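Local coordinates for protein alpha-amylase G-6 (Bacillus halodurans, PDB 2C3G) that probably binds starch and related alpha-glucans through this family 26 carbohydrate-binding module, one piece of a longer amylase, at residues A[6-11]-A[51-56]; A[60-65]-A[80-85]. One frame throughout, in Å; residues are numbered along the deposited sequence.

Contact 1 of 2, residues A[6-11]-A[51-56]. With CD (cadmium ion), chain D.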
ATOM      1  N   GLY A   6       3.869  -5.311 -11.363  1.00 19.17           N
ATOM      2  CA  GLY A   6       4.224  -4.253 -10.451  1.00 16.51           C
ATOM      3  C   GLY A   6       4.211  -4.696  -9.001  1.00 15.96           C
ATOM      4  O   GLY A   6       4.692  -5.790  -8.649  1.00 10.91           O
ATOM      5  N   LEU A   7       3.683  -3.834  -8.132  1.00 15.57           N
ATOM      6  CA  LEU A   7       3.651  -4.202  -6.719  1.00 16.45           C
ATOM      7  C   LEU A   7       2.226  -4.194  -6.206  1.00 16.36           C
ATOM      8  O   LEU A   7       1.600  -3.142  -6.160  1.00 17.38           O
ATOM      9  CB  LEU A   7       4.618  -3.317  -5.902  1.00 16.24           C
ATOM     10  CG  LEU A   7       5.957  -3.860  -5.335  1.00 17.78           C
ATOM     11  CD1 LEU A   7       6.550  -5.110  -5.992  1.00 11.95           C
ATOM     12  CD2 LEU A   7       7.027  -2.776  -5.278  1.00 16.05           C
ATOM     13  N   THR A   8       1.695  -5.379  -5.903  1.00 16.02           N
ATOM     14  CA  THR A   8       0.359  -5.523  -5.325  1.00 16.38           C
ATOM     15  C   THR A   8       0.493  -5.538  -3.815  1.00 16.46           C
ATOM     16  O   THR A   8       1.328  -6.243  -3.258  1.00 16.89           O
ATOM     17  CB  THR A   8      -0.353  -6.821  -5.791  1.00 16.21           C
ATOM     18  OG1 THR A   8      -0.532  -6.783  -7.203  1.00 17.33           O
ATOM     19  CG2 THR A   8      -1.807  -6.870  -5.236  1.00 16.25           C
ATOM     20  N   ILE A   9      -0.307  -4.729  -3.147  1.00 17.00           N
ATOM     21  CA  ILE A   9      -0.215  -4.624  -1.709  1.00 16.62           C
ATOM     22  C   ILE A   9      -1.607  -4.825  -1.145  1.00 16.71           C
ATOM     23  O   ILE A   9      -2.560  -4.250  -1.651  1.00 16.75           O
ATOM     24  CB  ILE A   9       0.493  -3.263  -1.291  1.00 16.02           C
ATOM     25  CG1 ILE A   9       2.019  -3.442  -1.276  1.00 17.56           C
ATOM     26  CG2 ILE A   9       0.222  -2.883   0.154  1.00 15.30           C
ATOM     27  CD1 ILE A   9       2.686  -3.323  -2.550  1.00 18.77           C
ATOM     28  N   TYR A  10      -1.725  -5.692  -0.139  1.00 17.01           N
ATOM     29  CA  TYR A  10      -2.991  -5.902   0.561  1.00 17.60           C
ATOM     30  C   TYR A  10      -2.837  -5.402   1.968  1.00 17.45           C
ATOM     31  O   TYR A  10      -1.826  -5.645   2.609  1.00 17.84           O
ATOM     32  CB  TYR A  10      -3.404  -7.370   0.622  1.00 17.52           C
ATOM     33  CG  TYR A  10      -3.636  -8.014  -0.710  1.00 17.90           C
ATOM     34  CD1 TYR A  10      -4.928  -8.199  -1.201  1.00 17.53           C
ATOM     35  CD2 TYR A  10      -2.559  -8.434  -1.482  1.00 17.79           C
ATOM     36  CE1 TYR A  10      -5.139  -8.805  -2.439  1.00 20.35           C
ATOM     37  CE2 TYR A  10      -2.743  -9.032  -2.709  1.00 19.57           C
ATOM     38  CZ  TYR A  10      -4.029  -9.212  -3.179  1.00 22.15           C
ATOM     39  OH  TYR A  10      -4.201  -9.798  -4.385  1.00 23.94           O
ATOM     40  N   PHE A  11      -3.855  -4.696   2.433  1.00 17.67           N
ATOM     41  CA  PHE A  11      -3.822  -4.084   3.733  1.00 17.37           C
ATOM     42  C   PHE A  11      -4.991  -4.551   4.594  1.00 17.37           C
ATOM     43  O   PHE A  11      -6.134  -4.447   4.197  1.00 15.42           O
ATOM     44  CB  PHE A  11      -3.872  -2.570   3.532  1.00 17.86           C
ATOM     45  CG  PHE A  11      -3.830  -1.795   4.799  1.00 16.75           C
ATOM     46  CD1 PHE A  11      -2.906  -2.113   5.790  1.00 17.59           C
ATOM     47  CD2 PHE A  11      -4.702  -0.756   4.995  1.00 17.53           C
ATOM     48  CE1 PHE A  11      -2.862  -1.403   6.970  1.00 17.90           C
ATOM     49  CE2 PHE A  11      -4.684  -0.045   6.173  1.00 19.68           C
ATOM     50  CZ  PHE A  11      -3.751  -0.373   7.168  1.00 19.57           C
ATOM     51  N   THR A  51      -6.824  -3.568  -1.074  1.00 15.25           N
ATOM     52  CA  THR A  51      -5.712  -3.890  -1.961  1.00 14.51           C
ATOM     53  C   THR A  51      -5.526  -2.831  -3.011  1.00 15.27           C
ATOM     54  O   THR A  51      -6.462  -2.105  -3.360  1.00 14.90           O
ATOM     55  CB  THR A  51      -5.943  -5.285  -2.655  1.00 13.66           C
ATOM     56  OG1 THR A  51      -4.831  -5.595  -3.491  1.00 10.47           O
ATOM     57  CG2 THR A  51      -7.058  -5.218  -3.595  1.00 10.41           C
ATOM     58  N   HIS A  52      -4.307  -2.766  -3.520  1.00 16.30           N
ATOM     59  CA  HIS A  52      -3.980  -1.879  -4.628  1.00 17.75           C
ATOM     60  C   HIS A  52      -2.653  -2.279  -5.267  1.00 17.23           C
ATOM     61  O   HIS A  52      -1.690  -2.665  -4.574  1.00 17.70           O
ATOM     62  CB  HIS A  52      -4.008  -0.394  -4.198  1.00 18.13           C
ATOM     63  CG  HIS A  52      -3.522   0.559  -5.256  1.00 19.90           C
ATOM     64  ND1 HIS A  52      -4.332   1.040  -6.264  1.00 21.65           N
ATOM     65  CD2 HIS A  52      -2.300   1.109  -5.466  1.00 20.53           C
ATOM     66  CE1 HIS A  52      -3.631   1.832  -7.056  1.00 21.13           C
ATOM     67  NE2 HIS A  52      -2.396   1.898  -6.587  1.00 21.27           N
ATOM     68  N   THR A  53      -2.636  -2.197  -6.595  1.00 17.74           N
ATOM     69  CA  THR A  53      -1.484  -2.547  -7.420  1.00 17.82           C
ATOM     70  C   THR A  53      -0.873  -1.248  -8.017  1.00 18.44           C
ATOM     71  O   THR A  53      -1.558  -0.467  -8.688  1.00 17.13           O
ATOM     72  CB  THR A  53      -1.911  -3.597  -8.478  1.00 18.78           C
ATOM     73  OG1 THR A  53      -2.371  -4.787  -7.815  1.00 17.22           O
ATOM     74  CG2 THR A  53      -0.707  -4.154  -9.289  1.00 19.82           C
ATOM     75  N   ILE A  54       0.394  -1.002  -7.678  1.00 18.61           N
ATOM     76  CA  ILE A  54       1.226  -0.006  -8.354  1.00 19.31           C
ATOM     77  C   ILE A  54       1.879  -0.633  -9.586  1.00 19.56           C
ATOM     78  O   ILE A  54       2.749  -1.475  -9.469  1.00 19.91           O
ATOM     79  CB  ILE A  54       2.324   0.504  -7.411  1.00 19.09           C
ATOM     80  CG1 ILE A  54       1.738   0.805  -6.026  1.00 18.23           C
ATOM     81  CG2 ILE A  54       3.050   1.694  -8.053  1.00 19.67           C
ATOM     82  CD1 ILE A  54       2.772   1.156  -4.898  1.00 18.57           C
ATOM     83  N   GLU A  55       1.456  -0.231 -10.772  1.00 20.19           N
ATOM     84  CA  GLU A  55       2.010  -0.821 -11.972  1.00 20.53           C
ATOM     85  C   GLU A  55       3.414  -0.312 -12.308  1.00 20.91           C
ATOM     86  O   GLU A  55       3.740   0.871 -12.085  1.00 21.01           O
ATOM     87  CB  GLU A  55       1.078  -0.606 -13.174  1.00 21.43           C
ATOM     88  CG  GLU A  55       1.173  -1.760 -14.172  1.00 22.47           C
ATOM     89  CD  GLU A  55       0.750  -1.410 -15.578  1.00 23.46           C
ATOM     90  OE1 GLU A  55      -0.110  -0.538 -15.764  1.00 24.35           O
ATOM     91  OE2 GLU A  55       1.270  -2.049 -16.508  1.00 25.28           O
ATOM     92  N   GLY A  56       4.239  -1.203 -12.859  1.00 19.96           N
ATOM     93  CA  GLY A  56       5.525  -0.788 -13.407  1.00 21.81           C
ATOM     94  C   GLY A  56       6.699  -0.645 -12.459  1.00 22.02           C
ATOM     95  O   GLY A  56       7.830  -0.424 -12.901  1.00 22.94           O
TER
HETATM   96 CD    CD D1101      -6.451   0.367  -7.231  1.00 26.87          CD
HETATM   97  O   HOH W   1      -5.574  -1.610  -8.084  1.00 19.44           O

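Contact 2 of 2, residues A[60-65]-A[80-85]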
ATOM      1  N   VAL A  60       9.479   0.384  -3.971  1.00 21.89           N
ATOM      2  CA  VAL A  60       8.638   1.511  -3.575  1.00 22.21           C
ATOM      3  C   VAL A  60       8.897   1.714  -2.097  1.00 22.93           C
ATOM      4  O   VAL A  60       9.469   0.837  -1.432  1.00 22.40           O
ATOM      5  CB  VAL A  60       7.129   1.190  -3.839  1.00 21.95           C
ATOM      6  CG1 VAL A  60       6.258   1.181  -2.567  1.00 20.62           C
ATOM      7  CG2 VAL A  60       6.557   2.059  -4.909  1.00 22.38           C
ATOM      8  N   ARG A  61       8.508   2.888  -1.597  1.00 23.74           N
ATOM      9  CA  ARG A  61       8.462   3.176  -0.174  1.00 24.79           C
ATOM     10  C   ARG A  61       7.018   3.511   0.100  1.00 24.60           C
ATOM     11  O   ARG A  61       6.457   4.333  -0.596  1.00 24.67           O
ATOM     12  CB  ARG A  61       9.351   4.384   0.165  1.00 24.74           C
ATOM     13  CG  ARG A  61      10.556   4.056   1.010  1.00 25.60           C
ATOM     14  CD  ARG A  61      11.849   4.530   0.415  1.00 28.93           C
ATOM     15  NE  ARG A  61      12.969   4.363   1.352  1.00 33.45           N
ATOM     16  CZ  ARG A  61      14.129   3.778   1.061  1.00 34.06           C
ATOM     17  NH1 ARG A  61      15.061   3.681   1.986  1.00 37.77           N
ATOM     18  NH2 ARG A  61      14.362   3.275  -0.139  1.00 36.43           N
ATOM     19  N   LEU A  62       6.406   2.878   1.099  1.00 25.51           N
ATOM     20  CA  LEU A  62       4.961   3.069   1.293  1.00 25.84           C
ATOM     21  C   LEU A  62       4.424   3.295   2.720  1.00 26.03           C
ATOM     22  O   LEU A  62       4.978   2.840   3.714  1.00 26.25           O
ATOM     23  CB  LEU A  62       4.170   1.958   0.574  1.00 26.39           C
ATOM     24  CG  LEU A  62       4.223   0.517   1.115  1.00 26.14           C
ATOM     25  CD1 LEU A  62       3.239   0.333   2.264  1.00 26.73           C
ATOM     26  CD2 LEU A  62       3.966  -0.473  -0.007  1.00 23.27           C
ATOM     27  N   LEU A  63       3.317   4.017   2.791  1.00 26.36           N
ATOM     28  CA  LEU A  63       2.551   4.122   4.031  1.00 26.31           C
ATOM     29  C   LEU A  63       1.072   3.908   3.719  1.00 25.42           C
ATOM     30  O   LEU A  63       0.605   4.260   2.648  1.00 24.82           O
ATOM     31  CB  LEU A  63       2.738   5.501   4.685  1.00 26.32           C
ATOM     32  CG  LEU A  63       4.138   5.952   5.106  1.00 27.03           C
ATOM     33  CD1 LEU A  63       4.673   7.007   4.134  1.00 27.84           C
ATOM     34  CD2 LEU A  63       4.127   6.496   6.507  1.00 26.36           C
ATOM     35  N   PHE A  64       0.355   3.335   4.675  1.00 25.43           N
ATOM     36  CA  PHE A  64      -1.101   3.290   4.653  1.00 25.28           C
ATOM     37  C   PHE A  64      -1.644   4.513   5.378  1.00 26.19           C
ATOM     38  O   PHE A  64      -1.017   5.016   6.313  1.00 26.75           O
ATOM     39  CB  PHE A  64      -1.599   2.002   5.319  1.00 24.62           C
ATOM     40  CG  PHE A  64      -1.005   0.765   4.717  1.00 22.24           C
ATOM     41  CD1 PHE A  64      -1.367   0.368   3.434  1.00 19.65           C
ATOM     42  CD2 PHE A  64      -0.046   0.032   5.405  1.00 19.09           C
ATOM     43  CE1 PHE A  64      -0.795  -0.765   2.846  1.00 19.93           C
ATOM     44  CE2 PHE A  64       0.532  -1.112   4.830  1.00 21.53           C
ATOM     45  CZ  PHE A  64       0.163  -1.507   3.549  1.00 19.19           C
ATOM     46  N   LYS A  65      -2.797   4.995   4.922  1.00 27.30           N
ATOM     47  CA  LYS A  65      -3.492   6.122   5.530  1.00 27.99           C
ATOM     48  C   LYS A  65      -4.994   6.075   5.242  1.00 29.08           C
ATOM     49  O   LYS A  65      -5.429   5.435   4.288  1.00 28.72           O
ATOM     50  CB  LYS A  65      -2.916   7.444   5.021  1.00 27.54           C
ATOM     51  CG  LYS A  65      -3.061   7.698   3.536  1.00 25.69           C
ATOM     52  CD  LYS A  65      -2.429   9.033   3.142  1.00 24.05           C
ATOM     53  CE  LYS A  65      -3.209  10.208   3.691  1.00 22.97           C
ATOM     54  NZ  LYS A  65      -4.411  10.479   2.889  1.00 23.83           N
ATOM     55  N   PHE A  80       7.284   2.038   4.588  1.00 29.57           N
ATOM     56  CA  PHE A  80       7.775   0.651   4.530  1.00 28.59           C
ATOM     57  C   PHE A  80       8.428   0.474   3.172  1.00 27.01           C
ATOM     58  O   PHE A  80       7.846   0.870   2.175  1.00 26.70           O
ATOM     59  CB  PHE A  80       6.624  -0.379   4.619  1.00 28.89           C
ATOM     60  CG  PHE A  80       5.992  -0.519   5.980  1.00 29.07           C
ATOM     61  CD1 PHE A  80       6.757  -0.737   7.117  1.00 30.70           C
ATOM     62  CD2 PHE A  80       4.603  -0.489   6.108  1.00 30.34           C
ATOM     63  CE1 PHE A  80       6.148  -0.878   8.377  1.00 31.03           C
ATOM     64  CE2 PHE A  80       3.990  -0.646   7.351  1.00 30.34           C
ATOM     65  CZ  PHE A  80       4.763  -0.840   8.485  1.00 29.25           C
ATOM     66  N   PHE A  81       9.616  -0.114   3.122  1.00 25.98           N
ATOM     67  CA  PHE A  81      10.237  -0.417   1.832  1.00 25.47           C
ATOM     68  C   PHE A  81       9.782  -1.783   1.338  1.00 24.94           C
ATOM     69  O   PHE A  81       9.817  -2.753   2.101  1.00 25.21           O
ATOM     70  CB  PHE A  81      11.775  -0.345   1.882  1.00 25.63           C
ATOM     71  CG  PHE A  81      12.442  -0.833   0.614  1.00 26.39           C
ATOM     72  CD1 PHE A  81      12.563  -0.006  -0.483  1.00 25.64           C
ATOM     73  CD2 PHE A  81      12.918  -2.148   0.512  1.00 28.08           C
ATOM     74  CE1 PHE A  81      13.146  -0.467  -1.655  1.00 27.19           C
ATOM     75  CE2 PHE A  81      13.504  -2.612  -0.660  1.00 25.81           C
ATOM     76  CZ  PHE A  81      13.618  -1.772  -1.735  1.00 25.48           C
ATOM     77  N   ARG A  82       9.359  -1.828   0.064  1.00 24.23           N
ATOM     78  CA  ARG A  82       8.960  -3.034  -0.693  1.00 23.06           C
ATOM     79  C   ARG A  82       9.214  -2.690  -2.171  1.00 22.35           C
ATOM     80  O   ARG A  82       9.113  -1.537  -2.485  1.00 23.11           O
ATOM     81  CB  ARG A  82       7.428  -3.146  -0.618  1.00 23.31           C
ATOM     82  CG  ARG A  82       6.793  -3.587   0.646  1.00 22.72           C
ATOM     83  CD  ARG A  82       6.195  -4.956   0.521  1.00 23.32           C
ATOM     84  NE  ARG A  82       6.772  -5.756   1.571  1.00 22.98           N
ATOM     85  CZ  ARG A  82       6.755  -7.074   1.660  1.00 20.33           C
ATOM     86  NH1 ARG A  82       7.340  -7.623   2.705  1.00 22.43           N
ATOM     87  NH2 ARG A  82       6.181  -7.836   0.757  1.00 16.48           N
ATOM     88  N   ASP A  83       9.500  -3.540  -3.156  1.00 22.12           N
ATOM     89  CA  ASP A  83      10.393  -4.688  -3.336  1.00 20.76           C
ATOM     90  C   ASP A  83       9.775  -6.072  -3.633  1.00 19.73           C
ATOM     91  O   ASP A  83      10.339  -6.829  -4.404  1.00 19.96           O
ATOM     92  CB  ASP A  83      11.702  -4.592  -2.536  1.00 21.14           C
ATOM     93  CG  ASP A  83      12.463  -5.898  -2.454  1.00 20.62           C
ATOM     94  OD1 ASP A  83      13.539  -6.049  -3.099  1.00 16.11           O
ATOM     95  OD2 ASP A  83      12.073  -6.813  -1.706  1.00 21.46           O
ATOM     96  N   GLN A  84       8.587  -6.340  -3.103  1.00 18.56           N
ATOM     97  CA  GLN A  84       7.862  -7.589  -3.314  1.00 18.17           C
ATOM     98  C   GLN A  84       6.368  -7.358  -2.956  1.00 17.76           C
ATOM     99  O   GLN A  84       6.074  -6.520  -2.128  1.00 16.96           O
ATOM    100  CB  GLN A  84       8.482  -8.691  -2.439  1.00 18.35           C
ATOM    101  CG  GLN A  84       7.968 -10.098  -2.687  1.00 16.92           C
ATOM    102  CD  GLN A  84       8.586 -11.165  -1.755  1.00 16.90           C
ATOM    103  OE1 GLN A  84       8.651 -12.358  -2.117  1.00 18.86           O
ATOM    104  NE2 GLN A  84       8.993 -10.760  -0.571  1.00 15.00           N
ATOM    105  N   ASP A  85       5.433  -8.068  -3.597  1.00 17.33           N
ATOM    106  CA  ASP A  85       4.035  -8.121  -3.100  1.00 17.44           C
ATOM    107  C   ASP A  85       4.084  -8.847  -1.723  1.00 16.90           C
ATOM    108  O   ASP A  85       5.083  -9.472  -1.454  1.00 16.52           O
ATOM    109  CB  ASP A  85       3.143  -8.913  -4.078  1.00 17.74           C
ATOM    110  CG  ASP A  85       3.409  -8.612  -5.537  1.00 17.80           C
ATOM    111  OD1 ASP A  85       3.411  -9.561  -6.344  1.00 17.52           O
ATOM    112  OD2 ASP A  85       3.583  -7.478  -6.018  1.00 20.71           O
TER

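Contact 1 of 2, residues A[6-11]-A[51-56]
T51 sets its hydroxyl against one face of the Y10 ring, with OG1 3.4 Å above the ring plane and offset toward the rim. The two side chains run alongside each other from a non-hydrogen-bonded residue pair of two antiparallel strands, and T51 CB comes within 3.4 Å of Y10 CD1. OG1 of T51 stands anti to its own backbone N (chi1 -179°), which turns the hydroxyl toward strand 6-11. Y10 is further held by a stack with W87 and an edge-to-face contact with Y45. With an alanine in place of Y10, T51 OG1 would probably lose the ring above it and W87 its stacking partner. On the same face T8 OG1 and T53 OG1 share a hydrogen bond of 2.8 Å.

L7 and I54 form a hydrogen-bonded pair: L7 N reaches I54 O at 2.9 Å, and I54 N returns to L7 O. Their side chains leave by the other face with I9, and I54 packs on L22 and V60 of the second sheet. H52, also on that face, binds cadmium through ND1 at 2.4 Å. The pairing thus divides its chemistry, with hydroxyls and an aromatic ring on one face and mainly aliphatic burial within the beta-sandwich on the other.

Contact 2 of 2, residues A[60-65]-A[80-85]
L62 and F80 pair across an antiparallel beta hairpin formed by strands 59-66 and 71-82, in the smaller sheet of the module's beta-sandwich. The pair is hydrogen-bonded both ways: F80 N meets L62 O in the carbonyl plane, on a lone pair, at 2.6 Å, and L62 N reaches F80 O at 2.7 Å.

The F80 side chain leaves this pair on the inner face. CB lies 3.7 Å from L62 O and also touches L62 CD1. CG stands anti to the carbonyl carbon (chi1 -73°), and from there the ring extends past L62: CG and CD2 still lie near L62 O, and CD2 also reaches L62 CD1 at 4.2 Å. One atom further out, CE2 of F80 meets CE2 of F64 at 4.3 Å, the F64 atom lying at the edge of the F80 ring and near its plane. Beyond the hairpin, F88 meets the F80 ring obliquely and W92 packs edge-to-face with it. L62 holds its CG between backbone N and carbonyl carbon (chi1 70°), and its CD1 lies over one face of the F64 ring, 3.8 Å above the plane. This methyl therefore touches both phenylalanines.

On the outer face, R61 and F81 belong to a non-hydrogen-bonded pair. The guanidinium passes obliquely by F81 CD1, the two planes 60° apart, while the same CD1 sits 3.3 Å from V60 O. R61 NH2 also has a weak, long ion pair with D26. At the end of the pairing R82 N donates to V60 O. A cis peptide between R82 and D83 then turns the chain, and R82 NH2 bonds Q84 O at 3.2 Å, approaching from above the carbonyl plane.

Each contact pairs antiparallel strands, but in different sheets: contact 1 lies in the mixed sheet, contact 2 in the three-stranded one. Both are partly buried, and their inner faces meet in the sandwich core, where I9 touches L62 and F64, and F11 stacks on F64. Strands 49-55 and 59-66 follow each other in the chain, so one partner of each pairing comes from consecutive strands. The core sides differ: aliphatic in 6-11 with 51-56 apart from H52 and F11; in 60-65 with 80-85 two phenylalanines, a valine and a single leucine, with R82 on the same face. Outward, contact 1 presents hydroxyls beside a tyrosine, contact 2 an arginine against a phenylalanine. D85 OD2 joins them directly, probably hydrogen-bonded to T8 N at 2.8 Å.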